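Local coordinates for microcompartments protein (PDB 5VGU) that probably forms six-membered tiles of the beta-carboxysome shell, as a CcmK4-type bacterial microcompartment protein, at residues D4-L9 with P80-N85; S8-G13 with S40-I45; L18-A23 with H63-A68; I46-V51 with I92-N97; E53-M58 with W76-R81. All coordinates share one frame; numbering follows the deposited sequence.

Contact 1: D4-L9 with P80-N85; sequences DAVGSL and PRPHEN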
# COMPACT_ATOMS: atom_id res chain seq x y z
N ASP A 4 0.86 28.29 14.24
CA ASP A 4 2.22 28.22 13.71
C ASP A 4 2.20 27.78 12.26
O ASP A 4 1.36 26.97 11.84
CB ASP A 4 3.07 27.22 14.51
CG ASP A 4 3.51 27.75 15.86
OD1 ASP A 4 3.18 28.90 16.21
OD2 ASP A 4 4.19 27.00 16.58
N ALA A 5 3.18 28.26 11.50
CA ALA A 5 3.34 27.84 10.12
C ALA A 5 3.59 26.35 10.04
O ALA A 5 4.03 25.70 11.00
CB ALA A 5 4.51 28.56 9.46
N VAL A 6 3.30 25.80 8.87
CA VAL A 6 3.58 24.40 8.58
C VAL A 6 4.48 24.32 7.35
O VAL A 6 4.29 25.05 6.37
CB VAL A 6 2.28 23.56 8.45
CG1 VAL A 6 1.34 24.09 7.48
CG2 VAL A 6 2.60 22.09 8.08
N GLY A 7 5.48 23.47 7.45
CA GLY A 7 6.31 23.11 6.30
C GLY A 7 6.16 21.63 6.02
O GLY A 7 6.15 20.81 6.95
N SER A 8 6.10 21.29 4.74
CA SER A 8 6.01 19.89 4.35
C SER A 8 6.95 19.65 3.19
O SER A 8 6.97 20.42 2.23
CB SER A 8 4.56 19.51 3.97
OG SER A 8 4.49 18.13 3.62
N LEU A 9 7.69 18.56 3.28
CA LEU A 9 8.68 18.18 2.29
C LEU A 9 8.58 16.68 2.05
O LEU A 9 8.45 15.91 3.00
CB LEU A 9 10.08 18.59 2.77
CG LEU A 9 11.29 18.25 1.90
CD1 LEU A 9 12.37 19.28 2.13
CD2 LEU A 9 11.81 16.86 2.22
N PRO A 80 1.82 29.39 5.71
CA PRO A 80 2.26 30.24 6.82
C PRO A 80 1.37 30.21 8.03
O PRO A 80 1.88 30.48 9.13
CB PRO A 80 2.31 31.64 6.19
CG PRO A 80 2.63 31.37 4.77
CD PRO A 80 1.90 30.10 4.42
N ARG A 81 0.06 29.96 7.89
CA ARG A 81 -0.85 30.08 9.02
C ARG A 81 -2.08 29.20 8.80
O ARG A 81 -3.15 29.71 8.43
CB ARG A 81 -1.22 31.55 9.17
CG ARG A 81 -1.83 31.94 10.47
CD ARG A 81 -1.86 33.47 10.51
NE ARG A 81 -2.24 33.95 11.83
CZ ARG A 81 -1.38 34.10 12.84
NH1 ARG A 81 -0.09 33.80 12.70
NH2 ARG A 81 -1.83 34.57 14.00
N PRO A 82 -1.98 27.89 9.04
CA PRO A 82 -3.03 26.96 8.61
C PRO A 82 -4.34 27.08 9.39
O PRO A 82 -4.36 27.30 10.60
CB PRO A 82 -2.39 25.59 8.83
CG PRO A 82 -1.41 25.82 9.95
CD PRO A 82 -0.86 27.19 9.72
N HIS A 83 -5.44 26.92 8.66
CA HIS A 83 -6.77 26.88 9.27
C HIS A 83 -6.88 25.66 10.18
O HIS A 83 -6.40 24.57 9.86
CB HIS A 83 -7.82 26.82 8.15
CG HIS A 83 -9.23 27.07 8.59
ND1 HIS A 83 -9.99 26.13 9.26
CD2 HIS A 83 -10.03 28.14 8.41
CE1 HIS A 83 -11.19 26.62 9.49
NE2 HIS A 83 -11.25 27.85 8.99
N GLU A 84 -7.55 25.86 11.32
CA GLU A 84 -7.73 24.79 12.30
C GLU A 84 -8.35 23.52 11.70
O GLU A 84 -8.08 22.42 12.18
CB GLU A 84 -8.60 25.31 13.45
CG GLU A 84 -8.80 24.37 14.63
CD GLU A 84 -9.93 24.82 15.56
OE1 GLU A 84 -10.47 25.93 15.35
OE2 GLU A 84 -10.28 24.08 16.50
N ASN A 85 -9.23 23.66 10.71
CA ASN A 85 -9.84 22.48 10.08
C ASN A 85 -8.81 21.65 9.33
O ASN A 85 -8.88 20.41 9.34
CB ASN A 85 -10.96 22.96 9.15
CG ASN A 85 -11.85 21.87 8.61
OD1 ASN A 85 -11.64 20.64 8.80
ND2 ASN A 85 -12.85 22.31 7.90
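Pro-82 lays the CD corner of its ring against the backbone of Asp-4. Its CD lies 3.1 Å from Asp-4 O, and the neighbouring ring carbon CG lies 3.5 Å from Asp-4 O. The ring then meets the side chain of Val-6 at a slant. The contact is made by one branch: Val-6 CG1 comes to 4.1 Å from Pro-82 CG. Chi1 of Val-6 is 54°, which sets CG1 between the backbone N and the carbonyl carbon and turns it to the proline. Ala-5 meets the carbonyl oxygen of Pro-80. Ala-5 CB is 3.3 Å from Pro-80 O, while the CB of Pro-80 is directed away from the strand. No hydrogen bond crosses between the two segments. The contact is therefore one of fit between apolar groups and carbonyl oxygens. Further on, His-83 is the N-cap of the helix starting at Glu-84, and its backbone N bonds to Asp-22 of a neighbouring subunit. His-83 ND1 takes the backbone N-H of Asn-85 at 3.0 Å, in the ring plane. Asp-4 OD2 is hydrogen-bonded to Tyr-94 OH. The contact belongs to the BMC domain and lies where the chain leaves strand 72-79 toward helix 84-89. Arg-48 of strand 42-49 touches Pro-82, and Val-51 and Val-54 of helix 51-65 cover Ala-5. Strand 5-12 runs between strands 42-49 and 72-79 here.

Contact 2: S8-G13 with S40-I45; sequences SLETKG and SARFTI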
# COMPACT_ATOMS: atom_id res chain seq x y z
N SER A 8 6.10 21.29 4.74
CA SER A 8 6.01 19.89 4.35
C SER A 8 6.95 19.65 3.19
O SER A 8 6.97 20.42 2.23
CB SER A 8 4.56 19.51 3.97
OG SER A 8 4.49 18.13 3.62
N LEU A 9 7.69 18.56 3.28
CA LEU A 9 8.68 18.18 2.29
C LEU A 9 8.58 16.68 2.05
O LEU A 9 8.45 15.91 3.00
CB LEU A 9 10.08 18.59 2.77
CG LEU A 9 11.29 18.25 1.90
CD1 LEU A 9 12.37 19.28 2.13
CD2 LEU A 9 11.81 16.86 2.22
N GLU A 10 8.68 16.28 0.78
CA GLU A 10 8.49 14.89 0.40
C GLU A 10 9.64 14.46 -0.50
O GLU A 10 9.96 15.15 -1.47
CB GLU A 10 7.12 14.72 -0.29
CG GLU A 10 6.71 13.32 -0.66
CD GLU A 10 5.25 13.26 -1.13
OE1 GLU A 10 4.38 13.79 -0.41
OE2 GLU A 10 5.00 12.67 -2.20
N THR A 11 10.25 13.31 -0.18
CA THR A 11 11.38 12.78 -0.94
C THR A 11 11.05 11.41 -1.53
O THR A 11 10.17 10.69 -1.05
CB THR A 11 12.64 12.62 -0.07
OG1 THR A 11 12.41 11.66 0.97
CG2 THR A 11 13.05 13.94 0.57
N LYS A 12 11.80 11.05 -2.56
CA LYS A 12 11.88 9.67 -2.99
C LYS A 12 12.91 8.97 -2.11
O LYS A 12 14.09 9.35 -2.11
CB LYS A 12 12.27 9.59 -4.47
CG LYS A 12 12.18 8.18 -5.07
CD LYS A 12 10.73 7.74 -5.24
CE LYS A 12 10.63 6.60 -6.24
NZ LYS A 12 9.21 6.41 -6.69
N GLY A 13 12.47 7.98 -1.35
CA GLY A 13 13.33 7.23 -0.45
C GLY A 13 13.34 7.81 0.95
O GLY A 13 13.20 9.02 1.16
N SER A 40 4.82 4.39 -3.02
CA SER A 40 5.81 4.48 -4.10
C SER A 40 7.17 4.95 -3.59
O SER A 40 7.89 5.68 -4.28
CB SER A 40 5.31 5.40 -5.21
OG SER A 40 4.19 4.80 -5.83
N ALA A 41 7.53 4.50 -2.39
CA ALA A 41 8.78 4.83 -1.72
C ALA A 41 8.96 6.32 -1.52
O ALA A 41 10.09 6.80 -1.39
CB ALA A 41 10.00 4.25 -2.47
N ARG A 42 7.86 7.08 -1.48
CA ARG A 42 7.93 8.50 -1.13
C ARG A 42 7.53 8.68 0.33
O ARG A 42 6.67 7.95 0.87
CB ARG A 42 7.06 9.32 -2.08
CG ARG A 42 7.78 9.47 -3.42
CD ARG A 42 6.91 9.99 -4.54
NE ARG A 42 6.30 11.28 -4.23
CZ ARG A 42 6.00 12.18 -5.16
NH1 ARG A 42 6.27 11.96 -6.44
NH2 ARG A 42 5.43 13.31 -4.80
N PHE A 43 8.21 9.62 0.99
CA PHE A 43 8.04 9.89 2.41
C PHE A 43 7.87 11.39 2.58
O PHE A 43 8.58 12.18 1.95
CB PHE A 43 9.24 9.40 3.22
CG PHE A 43 9.39 7.90 3.23
CD1 PHE A 43 10.02 7.25 2.20
CD2 PHE A 43 8.88 7.16 4.27
CE1 PHE A 43 10.15 5.88 2.19
CE2 PHE A 43 9.02 5.77 4.29
CZ PHE A 43 9.65 5.14 3.25
N THR A 44 6.91 11.78 3.41
CA THR A 44 6.59 13.17 3.69
C THR A 44 6.94 13.48 5.14
O THR A 44 6.60 12.71 6.04
CB THR A 44 5.08 13.46 3.48
OG1 THR A 44 4.62 12.86 2.27
CG2 THR A 44 4.80 14.94 3.44
N ILE A 45 7.57 14.63 5.39
CA ILE A 45 7.77 15.08 6.76
C ILE A 45 7.08 16.44 6.92
O ILE A 45 6.93 17.19 5.96
CB ILE A 45 9.25 15.16 7.17
CG1 ILE A 45 10.09 15.90 6.10
CG2 ILE A 45 9.79 13.75 7.45
CD1 ILE A 45 11.51 16.15 6.52
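Leu-9 and Ile-45 form a hydrogen-bonded antiparallel pair, and so do Thr-11 and Phe-43. Backbone bonds run both ways in each, with Ile-45 N to Leu-9 O at 2.9 Å. Gly-13 N extends the ladder to Ala-41 O at 2.7 Å. Lys-12 adds a side-chain bond, its NZ giving to Ser-40 O at 2.8 Å.

On one face of the sheet Glu-10 and Arg-42 form a salt bridge. The guanidinium is held side-on: Arg-42 NE and NH2 both give to Glu-10 OE2, at 2.8 and 2.7 Å. The oxygen lies near the guanidinium plane, but the carboxylate plane is turned 66° from it. NE uses the anti lone pair of OE2, while NH2 comes from above the carboxylate plane. The other oxygen, Glu-10 OE1, accepts from Thr-44 OG1 at 2.8 Å and from Phe-14 N of a neighbouring subunit. Glu-10 CG stands anti to the backbone N (chi1 -175°), and the extended chain carries the carboxylate across to these donors. A glutamine in its place would probably leave the Arg-42 charge without its close carboxylate mate and weaken the grip on the guanidinium.

Apolar contact is on the other face, where Leu-9 CB lies 4.3 Å from Ile-45 CG1.

These are the central strands of the BMC sheet, flanked by strands 30-39 and 72-79. Helices 14-27 and 51-65 cover the face of Leu-9, Thr-11 and Ile-45.

Contact 3: L18-A23 with H63-A68; sequences LAAADA and HAVDKA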
# COMPACT_ATOMS: atom_id res chain seq x y z
N LEU A 18 15.15 11.48 6.09
CA LEU A 18 15.93 11.50 7.32
C LEU A 18 16.94 12.65 7.30
O LEU A 18 17.04 13.44 8.25
CB LEU A 18 16.64 10.15 7.51
CG LEU A 18 17.68 10.00 8.61
CD1 LEU A 18 17.08 10.32 9.97
CD2 LEU A 18 18.28 8.58 8.65
N ALA A 19 17.66 12.80 6.18
CA ALA A 19 18.60 13.90 6.03
C ALA A 19 17.91 15.26 6.13
O ALA A 19 18.41 16.17 6.80
CB ALA A 19 19.33 13.77 4.69
N ALA A 20 16.77 15.42 5.44
CA ALA A 20 16.07 16.70 5.46
C ALA A 20 15.55 17.03 6.85
O ALA A 20 15.65 18.18 7.30
CB ALA A 20 14.92 16.70 4.44
N ALA A 21 14.96 16.05 7.54
CA ALA A 21 14.39 16.30 8.86
C ALA A 21 15.46 16.77 9.84
O ALA A 21 15.24 17.70 10.61
CB ALA A 21 13.73 15.02 9.40
N ASP A 22 16.62 16.11 9.82
CA ASP A 22 17.69 16.48 10.74
C ASP A 22 18.19 17.89 10.45
O ASP A 22 18.41 18.68 11.38
CB ASP A 22 18.82 15.46 10.65
CG ASP A 22 19.82 15.61 11.75
OD1 ASP A 22 19.48 15.40 12.94
OD2 ASP A 22 20.96 15.98 11.41
N ALA A 23 18.36 18.24 9.18
CA ALA A 23 18.80 19.60 8.85
C ALA A 23 17.78 20.63 9.28
O ALA A 23 18.13 21.70 9.79
CB ALA A 23 19.09 19.71 7.35
N HIS A 63 18.35 21.55 0.85
CA HIS A 63 19.75 21.33 0.54
C HIS A 63 20.26 20.01 1.10
O HIS A 63 21.12 19.38 0.48
CB HIS A 63 20.57 22.52 1.02
CG HIS A 63 20.38 23.72 0.15
ND1 HIS A 63 19.28 24.54 0.25
CD2 HIS A 63 21.12 24.21 -0.87
CE1 HIS A 63 19.36 25.50 -0.66
NE2 HIS A 63 20.47 25.32 -1.36
N ALA A 64 19.72 19.55 2.24
CA ALA A 64 20.20 18.30 2.82
C ALA A 64 19.79 17.09 1.99
O ALA A 64 20.46 16.05 2.06
CB ALA A 64 19.68 18.12 4.24
N VAL A 65 18.70 17.18 1.22
CA VAL A 65 18.29 16.02 0.45
C VAL A 65 19.40 15.57 -0.49
O VAL A 65 19.61 14.37 -0.71
CB VAL A 65 16.98 16.28 -0.31
CG1 VAL A 65 16.66 15.11 -1.20
CG2 VAL A 65 15.81 16.53 0.66
N ASP A 66 20.13 16.53 -1.08
CA ASP A 66 21.22 16.19 -2.00
C ASP A 66 22.39 15.49 -1.32
O ASP A 66 23.22 14.89 -2.00
CB ASP A 66 21.72 17.44 -2.71
CG ASP A 66 20.60 18.20 -3.38
OD1 ASP A 66 19.75 17.56 -4.04
OD2 ASP A 66 20.57 19.44 -3.26
N LYS A 67 22.49 15.57 0.00
CA LYS A 67 23.53 14.86 0.72
C LYS A 67 23.23 13.37 0.88
O LYS A 67 24.12 12.62 1.28
CB LYS A 67 23.76 15.50 2.09
CG LYS A 67 24.02 17.02 2.02
CD LYS A 67 25.14 17.39 1.04
CE LYS A 67 25.43 18.89 1.04
NZ LYS A 67 25.92 19.38 2.37
N ALA A 68 22.00 12.93 0.59
CA ALA A 68 21.67 11.51 0.66
C ALA A 68 21.82 10.93 -0.75
O ALA A 68 21.09 11.34 -1.67
CB ALA A 68 20.24 11.29 1.18
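Ala-64 presses its methyl group into the side of helix 14-27. Its CB lies 3.5 Å from Ala-19 O and 3.5 Å from Ala-23 CB. These two residues are one helical turn apart, so the methyl sits against successive turns. Ala-19 CB in turn reaches 3.7 Å from Ala-64 O. The small side chains let the backbones come near, with the CA atoms of Ala-20 and Ala-64 5.2 Å apart. Beside this, Val-65 offers one branch: its CG2 meets Ala-20 CB at 3.9 Å. With chi1 at 174°, that branch lies beside the Val-65 backbone N, opposite the carbonyl carbon, and so faces Ala-20.

Helices 14-27 and 51-65 are two of the helices of the alpha/beta BMC fold, packed on the same face of its sheet. Leu-9 and Ile-45 touch Ala-20 from the sheet side, and Thr-11 touches Val-65.

Packing is slacker toward Ala-68. A type I turn runs from Val-65 to Ala-68, and Ala-68 CB reaches Ala-19 CB at 4.4 Å. This end is loose but covered, since Ala-19 and Ala-68 also pack on Val-77 of a neighbouring subunit. The solvent side is that of His-63, Asp-66 and Lys-67, all exposed. Lys-67 starts toward helix 14-27, but the rest of its chain turns off.

Contact 4: I46-V51 with I92-N97; sequences IIRGDV and IAYNEN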
# COMPACT_ATOMS: atom_id res chain seq x y z
N ILE A 46 6.69 16.74 8.16
CA ILE A 46 5.92 17.93 8.50
C ILE A 46 6.60 18.61 9.69
O ILE A 46 6.81 17.98 10.74
CB ILE A 46 4.45 17.61 8.84
CG1 ILE A 46 3.76 16.92 7.65
CG2 ILE A 46 3.70 18.87 9.20
CD1 ILE A 46 3.81 15.43 7.73
N ILE A 47 6.88 19.89 9.55
CA ILE A 47 7.43 20.68 10.64
C ILE A 47 6.46 21.81 10.95
O ILE A 47 5.68 22.23 10.09
CB ILE A 47 8.84 21.25 10.35
CG1 ILE A 47 8.83 22.08 9.06
CG2 ILE A 47 9.87 20.15 10.26
CD1 ILE A 47 10.10 22.89 8.84
N ARG A 48 6.53 22.30 12.19
CA ARG A 48 5.77 23.46 12.63
C ARG A 48 6.70 24.44 13.32
O ARG A 48 7.68 24.04 13.98
CB ARG A 48 4.66 23.08 13.60
CG ARG A 48 3.64 22.07 13.04
CD ARG A 48 2.81 22.64 11.87
NE ARG A 48 1.99 23.77 12.28
CZ ARG A 48 0.79 23.70 12.85
NH1 ARG A 48 0.21 22.53 13.10
NH2 ARG A 48 0.18 24.82 13.20
N GLY A 49 6.34 25.71 13.21
CA GLY A 49 7.06 26.76 13.90
C GLY A 49 6.65 28.12 13.35
O GLY A 49 5.75 28.24 12.50
N ASP A 50 7.31 29.15 13.87
CA ASP A 50 7.13 30.49 13.31
C ASP A 50 7.48 30.49 11.83
O ASP A 50 8.38 29.78 11.39
CB ASP A 50 7.97 31.52 14.06
CG ASP A 50 7.47 31.78 15.48
OD1 ASP A 50 6.29 31.48 15.78
OD2 ASP A 50 8.26 32.31 16.30
N VAL A 51 6.74 31.29 11.04
CA VAL A 51 6.92 31.28 9.59
C VAL A 51 8.37 31.53 9.19
O VAL A 51 8.90 30.85 8.30
CB VAL A 51 5.94 32.27 8.91
CG1 VAL A 51 6.40 33.69 8.99
CG2 VAL A 51 5.87 31.92 7.44
N ILE A 92 -0.81 17.16 10.61
CA ILE A 92 0.14 18.26 10.73
C ILE A 92 0.15 18.91 12.10
O ILE A 92 0.88 19.89 12.29
CB ILE A 92 -0.12 19.34 9.65
CG1 ILE A 92 -1.50 20.00 9.85
CG2 ILE A 92 0.03 18.74 8.26
CD1 ILE A 92 -1.66 21.31 9.07
N ALA A 93 -0.65 18.43 13.05
CA ALA A 93 -0.74 19.06 14.36
C ALA A 93 0.45 18.69 15.24
O ALA A 93 1.08 17.65 15.07
CB ALA A 93 -2.05 18.64 15.04
N TYR A 94 0.76 19.57 16.18
CA TYR A 94 1.58 19.18 17.31
C TYR A 94 0.90 18.02 18.05
O TYR A 94 -0.32 17.84 17.97
CB TYR A 94 1.77 20.36 18.26
CG TYR A 94 2.67 21.47 17.78
CD1 TYR A 94 4.05 21.34 17.80
CD2 TYR A 94 2.12 22.69 17.35
CE1 TYR A 94 4.87 22.36 17.38
CE2 TYR A 94 2.95 23.72 16.93
CZ TYR A 94 4.32 23.55 16.96
OH TYR A 94 5.16 24.57 16.55
N ASN A 95 1.72 17.21 18.71
CA ASN A 95 1.22 16.06 19.46
C ASN A 95 2.05 15.89 20.73
O ASN A 95 3.11 16.49 20.90
CB ASN A 95 1.25 14.79 18.61
CG ASN A 95 2.64 14.46 18.13
OD1 ASN A 95 3.52 14.17 18.93
ND2 ASN A 95 2.86 14.54 16.82
N GLU A 96 1.56 15.05 21.64
CA GLU A 96 2.21 14.94 22.94
C GLU A 96 3.61 14.32 22.83
O GLU A 96 4.48 14.62 23.66
CB GLU A 96 1.31 14.14 23.89
CG GLU A 96 1.15 12.66 23.53
CD GLU A 96 -0.03 11.99 24.24
OE1 GLU A 96 0.17 11.33 25.28
OE2 GLU A 96 -1.17 12.12 23.76
N ASN A 97 3.86 13.53 21.79
CA ASN A 97 5.18 12.92 21.59
C ASN A 97 6.27 13.97 21.34
O ASN A 97 7.44 13.73 21.62
CB ASN A 97 5.09 11.93 20.44
CG ASN A 97 6.32 11.07 20.28
OD1 ASN A 97 6.93 10.64 21.26
ND2 ASN A 97 6.69 10.79 19.03
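The Tyr-94 ring lies across the start of the Arg-48 side chain. Arg-48 CG is over one face, 4.2 Å above the plane and displaced toward the rim. Arg-48 CB is nearer the phenol end, 3.4 Å from Tyr-94 CZ and 3.3 Å from Tyr-94 OH. The guanidinium of Arg-48 is met at its edge by Ile-92 O. Arg-48 NH1 gives that oxygen a hydrogen bond of 2.8 Å with an angle of 159° at the hydrogen. The oxygen is in the guanidinium plane, but the nitrogen stands above the carbonyl plane of Ile-92. The arginine chain bends twice to get there, with chi2 -66° and chi3 -63°. This folds the side chain back round the carbonyl, and Arg-48 CD also comes to 3.4 Å from Ile-92 O.

The site lies at the end of strand 42-49 of the BMC domain, where the segment after helix 84-89 returns over the sheet. Arg-48 is a hub there. NH1 also pairs with Glu-87, NE bonds to Ala-5 O, and NH2 bonds to Asp-4 O and Ser-2 O. With an alanine here, Glu-87 would probably lose this charged mate, and the carbonyls of Asp-4, Ala-5 and Ile-92 these donors. Tyr-94, whose hydroxyl is held by Asp-4, makes a cation-pi contact with Arg-102.

Earlier on the strand, Ile-46 and Ile-92 lie nearly perpendicular to each other. Their CG2 methyls touch, Ile-46 CG2 lying 3.8 Å from Ile-92 CG2. Val-6 and Val-33 flank Ile-46 on the adjoining strands.

Contact 5: E53-M58 with W76-R81; sequences EVKTAM and WVIIPR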
# COMPACT_ATOMS: atom_id res chain seq x y z
N GLU A 53 11.08 30.89 10.88
CA GLU A 53 11.89 29.73 11.23
C GLU A 53 11.58 28.55 10.30
O GLU A 53 12.49 27.81 9.92
CB GLU A 53 11.65 29.37 12.69
CG GLU A 53 12.04 30.48 13.66
CD GLU A 53 13.54 30.68 13.75
OE1 GLU A 53 14.30 29.77 13.37
OE2 GLU A 53 13.95 31.75 14.24
N VAL A 54 10.33 28.38 9.89
CA VAL A 54 10.00 27.33 8.93
C VAL A 54 10.67 27.59 7.59
O VAL A 54 11.14 26.67 6.92
CB VAL A 54 8.47 27.19 8.80
CG1 VAL A 54 8.09 26.26 7.63
CG2 VAL A 54 7.90 26.67 10.10
N LYS A 55 10.75 28.86 7.17
CA LYS A 55 11.45 29.17 5.92
C LYS A 55 12.91 28.77 5.99
O LYS A 55 13.44 28.12 5.08
CB LYS A 55 11.32 30.67 5.59
CG LYS A 55 9.95 31.07 5.11
CD LYS A 55 9.84 32.61 4.98
CE LYS A 55 10.80 33.17 3.93
NZ LYS A 55 10.73 34.66 3.87
N THR A 56 13.58 29.14 7.08
CA THR A 56 14.99 28.80 7.25
C THR A 56 15.19 27.30 7.31
O THR A 56 16.13 26.76 6.69
CB THR A 56 15.52 29.46 8.52
OG1 THR A 56 15.40 30.88 8.39
CG2 THR A 56 16.97 29.09 8.76
N ALA A 57 14.36 26.60 8.09
CA ALA A 57 14.46 25.15 8.17
C ALA A 57 14.22 24.49 6.81
O ALA A 57 14.93 23.54 6.44
CB ALA A 57 13.47 24.60 9.20
N MET A 58 13.22 24.97 6.07
CA MET A 58 12.91 24.35 4.79
C MET A 58 14.09 24.46 3.82
O MET A 58 14.40 23.51 3.10
CB MET A 58 11.65 24.99 4.19
CG MET A 58 11.20 24.40 2.87
SD MET A 58 10.69 22.67 3.00
CE MET A 58 9.53 22.74 4.38
N TRP A 76 7.43 20.20 -2.05
CA TRP A 76 7.44 20.84 -0.73
C TRP A 76 6.54 22.07 -0.76
O TRP A 76 6.21 22.61 -1.83
CB TRP A 76 8.87 21.22 -0.29
CG TRP A 76 9.51 22.29 -1.13
CD1 TRP A 76 10.28 22.11 -2.24
CD2 TRP A 76 9.46 23.71 -0.90
NE1 TRP A 76 10.71 23.34 -2.73
CE2 TRP A 76 10.21 24.33 -1.92
CE3 TRP A 76 8.85 24.51 0.07
CZ2 TRP A 76 10.36 25.70 -2.00
CZ3 TRP A 76 9.00 25.89 -0.02
CH2 TRP A 76 9.75 26.46 -1.05
N VAL A 77 6.14 22.51 0.43
CA VAL A 77 5.32 23.70 0.56
C VAL A 77 5.50 24.27 1.95
O VAL A 77 5.81 23.55 2.90
CB VAL A 77 3.83 23.41 0.24
CG1 VAL A 77 3.12 22.74 1.41
CG2 VAL A 77 3.12 24.72 -0.11
N ILE A 78 5.27 25.58 2.08
CA ILE A 78 5.09 26.23 3.36
C ILE A 78 3.70 26.87 3.36
O ILE A 78 3.34 27.59 2.42
CB ILE A 78 6.18 27.29 3.63
CG1 ILE A 78 7.54 26.62 3.70
CG2 ILE A 78 5.82 28.09 4.90
CD1 ILE A 78 8.73 27.57 3.76
N ILE A 79 2.93 26.58 4.41
CA ILE A 79 1.63 27.18 4.66
C ILE A 79 1.79 28.07 5.88
O ILE A 79 1.83 27.57 7.02
CB ILE A 79 0.54 26.12 4.88
CG1 ILE A 79 0.50 25.11 3.74
CG2 ILE A 79 -0.82 26.77 5.13
CD1 ILE A 79 0.25 25.70 2.40
N PRO A 80 1.82 29.39 5.71
CA PRO A 80 2.26 30.24 6.82
C PRO A 80 1.37 30.21 8.03
O PRO A 80 1.88 30.48 9.13
CB PRO A 80 2.31 31.64 6.19
CG PRO A 80 2.63 31.37 4.77
CD PRO A 80 1.90 30.10 4.42
N ARG A 81 0.06 29.96 7.89
CA ARG A 81 -0.85 30.08 9.02
C ARG A 81 -2.08 29.20 8.80
O ARG A 81 -3.15 29.71 8.43
CB ARG A 81 -1.22 31.55 9.17
CG ARG A 81 -1.83 31.94 10.47
CD ARG A 81 -1.86 33.47 10.51
NE ARG A 81 -2.24 33.95 11.83
CZ ARG A 81 -1.38 34.10 12.84
NH1 ARG A 81 -0.09 33.80 12.70
NH2 ARG A 81 -1.83 34.57 14.00
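Met-58 and Ile-78 join helix 51-65 to strand 72-79, outermost of this chain's sheet, in the alpha/beta BMC fold. The short helix and strand segments run nearly antiparallel, at 169°, with their axes 9.6 Å apart. The contact is apolar, with no hydrogen bond between the two segments. Ile-78 is its middle. Its CD1 reaches the helix and lies 3.8 Å from Lys-55 CA and 3.9 Å from Met-58 CB. Nearer the backbone, Ile-78 CG1 meets Val-54 CG1 at 4.0 Å, and the two branched chains pass in opposing directions. Lys-55 adds only the base of its chain, and the rest turns off from the strand.

Leu-9 of strand 5-12 and Met-24 of helix 14-27 also touch Met-58. The Trp-76 ring meets Tyr-69 of a neighbouring subunit, so this residue is shared between the core and the hexamer interface.

Met-58 and Trp-76 make a Met-aromatic contact. A chi1 of -178° sends Met-58 CG off opposite its backbone N, and bends at chi2 and chi3 bring the sulfur obliquely to the indole. Met-58 SD is 4.8 Å from the centre of the six-membered ring of Trp-76 and 47° off its normal. Met-58 CG comes nearer, 3.7 Å from Trp-76 CE3.

Overall arrangement
Contacts 1 and 2 divide strand 5-12 and share Ser-8 and Leu-9, with centres about 18 Å apart. Contact 4 lies about 8 Å from contact 1 between centres, and polar bonds join them: Asp-4 OD2 meets Tyr-94 OH at 2.6 Å. Contact 5 is also about 8 Å from contact 1 between centres, through sheet bonding of Val-6 with Ile-79. Contact 3 touches contact 2 where Ala-20 and Val-65 rest on Leu-9 and Thr-11. It does not touch contact 4, whose centre is about 19 Å from its own, across the chain. Contacts 1, 2, 4 and 5 also reach one neighbouring subunit, and contacts 2, 3 and 4 another, so the same elements build core and hexamer.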